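Long-range contact in 4-alpha-glucanotransferase (Aquifex aeolicus, PDB 1TZ7), which is an amylomaltase of the glucanotransferase family, built around a barrel of eight parallel strands: residues Val393-Val398 / Ile447-Phe452. Residues are numbered along the deposited sequence; the frame is centred on the assembly and turned at random.
Sequences VEENNV and ISRAKF
Glu395 OE1 is gripped by two nitrogens of one arginine: Arg449 NE donates to it over 2.9 Å and Arg449 NH2 over a longer 3.3 Å. The oxygen lies at the edge of the guanidinium, in its plane, whereas the carboxylate is turned 66° against that group; NH2 meets its anti lone pair, NE its anti side but tilted out of plane. The two side chains run side by side in the same direction, and the bends of the arginine at chi2 and chi3 bring NE back onto the glutamate; the pairing is a salt bridge at the exposed margin of the contact. Elsewhere, one water links Val393 O to Arg449 N.

Next, the main chains meet. Glu395 O accepts from Lys451 N at 2.8 Å, and Asn397 O receives a weak, long bond from Phe452 N. The lysine leaves its backbone with CG between N and the carbonyl carbon (chi1 68°), then stretches fully alongside Asn396 until NZ meets Asn396 OD1 at 2.9 Å, almost head-on to the C=O bond. The other end of that amide, ND2, is held by Lys370 O. Asn396 is also the centre of an inverse gamma turn, which leads into the strand.

Apolar contacts complete the interface: Val393 CG1 rests on Ala450 CB at 3.7 Å, and Val398 CG2 approaches Phe452 CD2 at 3.9 Å, oblique to the ring. A further ring, Phe302, packs edge-to-face with Phe452. Val398 and Phe452 form a parallel bridge at the starts of strands 397-400 and 452-456, which are neighbours in the sheet although helices dominate the chain between them. Such lateral pairing of consecutive parallel strands across a helical connection is the beta-alpha-beta arrangement of a TIM-type (beta/alpha)8 barrel.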
loop_
_atom_site.group_PDB
_atom_site.type_symbol
_atom_site.label_atom_id
_atom_site.label_comp_id
_atom_site.label_asym_id
_atom_site.label_seq_id
_atom_site.Cartn_x
_atom_site.Cartn_y
_atom_site.Cartn_z
ATOM N N VAL A 393 15.815 -5.579 18.665
ATOM C CA VAL A 393 14.938 -6.114 17.626
ATOM C C VAL A 393 15.059 -7.643 17.554
ATOM O O VAL A 393 16.109 -8.183 17.173
ATOM C CB VAL A 393 15.260 -5.500 16.230
ATOM C CG1 VAL A 393 14.344 -6.086 15.163
ATOM C CG2 VAL A 393 15.123 -3.986 16.265
ATOM N N GLU A 394 13.977 -8.327 17.922
ATOM C CA GLU A 394 13.929 -9.789 17.916
ATOM C C GLU A 394 13.815 -10.307 16.489
ATOM O O GLU A 394 13.577 -9.540 15.557
ATOM C CB GLU A 394 12.720 -10.289 18.739
ATOM C CG GLU A 394 12.643 -9.724 20.153
ATOM C CD GLU A 394 11.683 -8.546 20.272
ATOM O OE1 GLU A 394 11.636 -7.721 19.343
ATOM O OE2 GLU A 394 10.980 -8.449 21.304
ATOM N N GLU A 395 13.970 -11.617 16.330
ATOM C CA GLU A 395 14.027 -12.244 15.000
ATOM C C GLU A 395 12.740 -12.024 14.214
ATOM O O GLU A 395 12.781 -11.707 13.013
ATOM C CB GLU A 395 14.295 -13.743 15.126
ATOM C CG GLU A 395 15.768 -14.105 15.328
ATOM C CD GLU A 395 16.185 -14.133 16.798
ATOM O OE1 GLU A 395 17.334 -14.562 17.082
ATOM O OE2 GLU A 395 15.372 -13.728 17.666
ATOM N N ASN A 396 11.597 -12.199 14.877
ATOM C CA ASN A 396 10.308 -12.107 14.199
ATOM C C ASN A 396 9.864 -10.655 14.035
ATOM O O ASN A 396 8.907 -10.197 14.674
ATOM C CB ASN A 396 9.239 -12.920 14.935
ATOM C CG ASN A 396 8.067 -13.283 14.037
ATOM O OD1 ASN A 396 8.203 -13.342 12.815
ATOM N ND2 ASN A 396 6.916 -13.524 14.639
ATOM N N ASN A 397 10.570 -9.939 13.171
ATOM C CA ASN A 397 10.293 -8.537 12.905
ATOM C C ASN A 397 10.725 -8.180 11.502
ATOM O O ASN A 397 11.634 -8.807 10.938
ATOM C CB ASN A 397 11.041 -7.646 13.897
ATOM C CG ASN A 397 10.333 -7.527 15.231
ATOM O OD1 ASN A 397 9.221 -7.171 15.301
ATOM N ND2 ASN A 397 10.999 -7.829 16.240
ATOM N N VAL A 398 10.070 -7.179 10.938
ATOM C CA VAL A 398 10.573 -6.479 9.776
ATOM C C VAL A 398 11.209 -5.151 10.236
ATOM O O VAL A 398 10.560 -4.347 10.883
ATOM C CB VAL A 398 9.429 -6.188 8.771
ATOM C CG1 VAL A 398 9.991 -5.691 7.442
ATOM C CG2 VAL A 398 8.570 -7.450 8.557
ATOM N N ILE A 447 22.807 -5.884 10.282
ATOM C CA ILE A 447 23.515 -6.702 11.275
ATOM C C ILE A 447 22.554 -7.272 12.330
ATOM O O ILE A 447 22.896 -8.213 13.041
ATOM C CB ILE A 447 24.644 -5.879 11.976
ATOM C CG1 ILE A 447 25.644 -6.823 12.661
ATOM C CG2 ILE A 447 24.055 -4.924 13.001
ATOM C CD1 ILE A 447 26.905 -6.151 13.116
ATOM N N SER A 448 21.364 -6.686 12.424
ATOM C CA SER A 448 20.357 -7.132 13.389
ATOM C C SER A 448 19.926 -8.555 13.097
ATOM O O SER A 448 20.237 -9.102 12.041
ATOM C CB SER A 448 19.144 -6.219 13.335
ATOM O OG SER A 448 18.382 -6.483 12.180
ATOM N N ARG A 449 19.203 -9.152 14.033
ATOM C CA ARG A 449 18.687 -10.503 13.851
ATOM C C ARG A 449 17.268 -10.508 13.292
ATOM O O ARG A 449 16.690 -11.565 13.090
ATOM C CB ARG A 449 18.757 -11.278 15.167
ATOM C CG ARG A 449 20.221 -11.546 15.601
ATOM C CD ARG A 449 20.613 -13.011 15.958
ATOM N NE ARG A 449 19.723 -14.029 15.551
ATOM C CZ ARG A 449 19.930 -15.016 14.669
ATOM N NH1 ARG A 449 20.979 -15.092 13.840
ATOM N NH2 ARG A 449 18.976 -15.887 14.559
ATOM N N ALA A 450 16.708 -9.324 13.038
ATOM C CA ALA A 450 15.405 -9.241 12.341
ATOM C C ALA A 450 15.449 -10.103 11.090
ATOM O O ALA A 450 16.385 -10.002 10.299
ATOM C CB ALA A 450 15.096 -7.830 11.980
ATOM N N LYS A 451 14.441 -10.953 10.905
ATOM C CA LYS A 451 14.452 -11.892 9.786
ATOM C C LYS A 451 14.319 -11.170 8.435
ATOM O O LYS A 451 14.901 -11.591 7.455
ATOM C CB LYS A 451 13.361 -12.959 9.944
ATOM C CG LYS A 451 11.936 -12.456 9.825
ATOM C CD LYS A 451 10.924 -13.614 10.040
ATOM C CE LYS A 451 9.485 -13.164 9.779
ATOM N NZ LYS A 451 8.497 -14.259 10.033
ATOM N N PHE A 452 13.548 -10.078 8.407
ATOM C CA PHE A 452 13.450 -9.217 7.200
ATOM C C PHE A 452 14.040 -7.835 7.494
ATOM O O PHE A 452 13.601 -7.158 8.415
ATOM C CB PHE A 452 11.984 -9.035 6.766
ATOM C CG PHE A 452 11.269 -10.329 6.385
ATOM C CD1 PHE A 452 11.967 -11.510 6.178
ATOM C CD2 PHE A 452 9.888 -10.341 6.227
ATOM C CE1 PHE A 452 11.292 -12.674 5.830
ATOM C CE2 PHE A 452 9.223 -11.506 5.881
ATOM C CZ PHE A 452 9.925 -12.662 5.684
HETATM O O HOH W 1 18.883 -7.781 16.594
#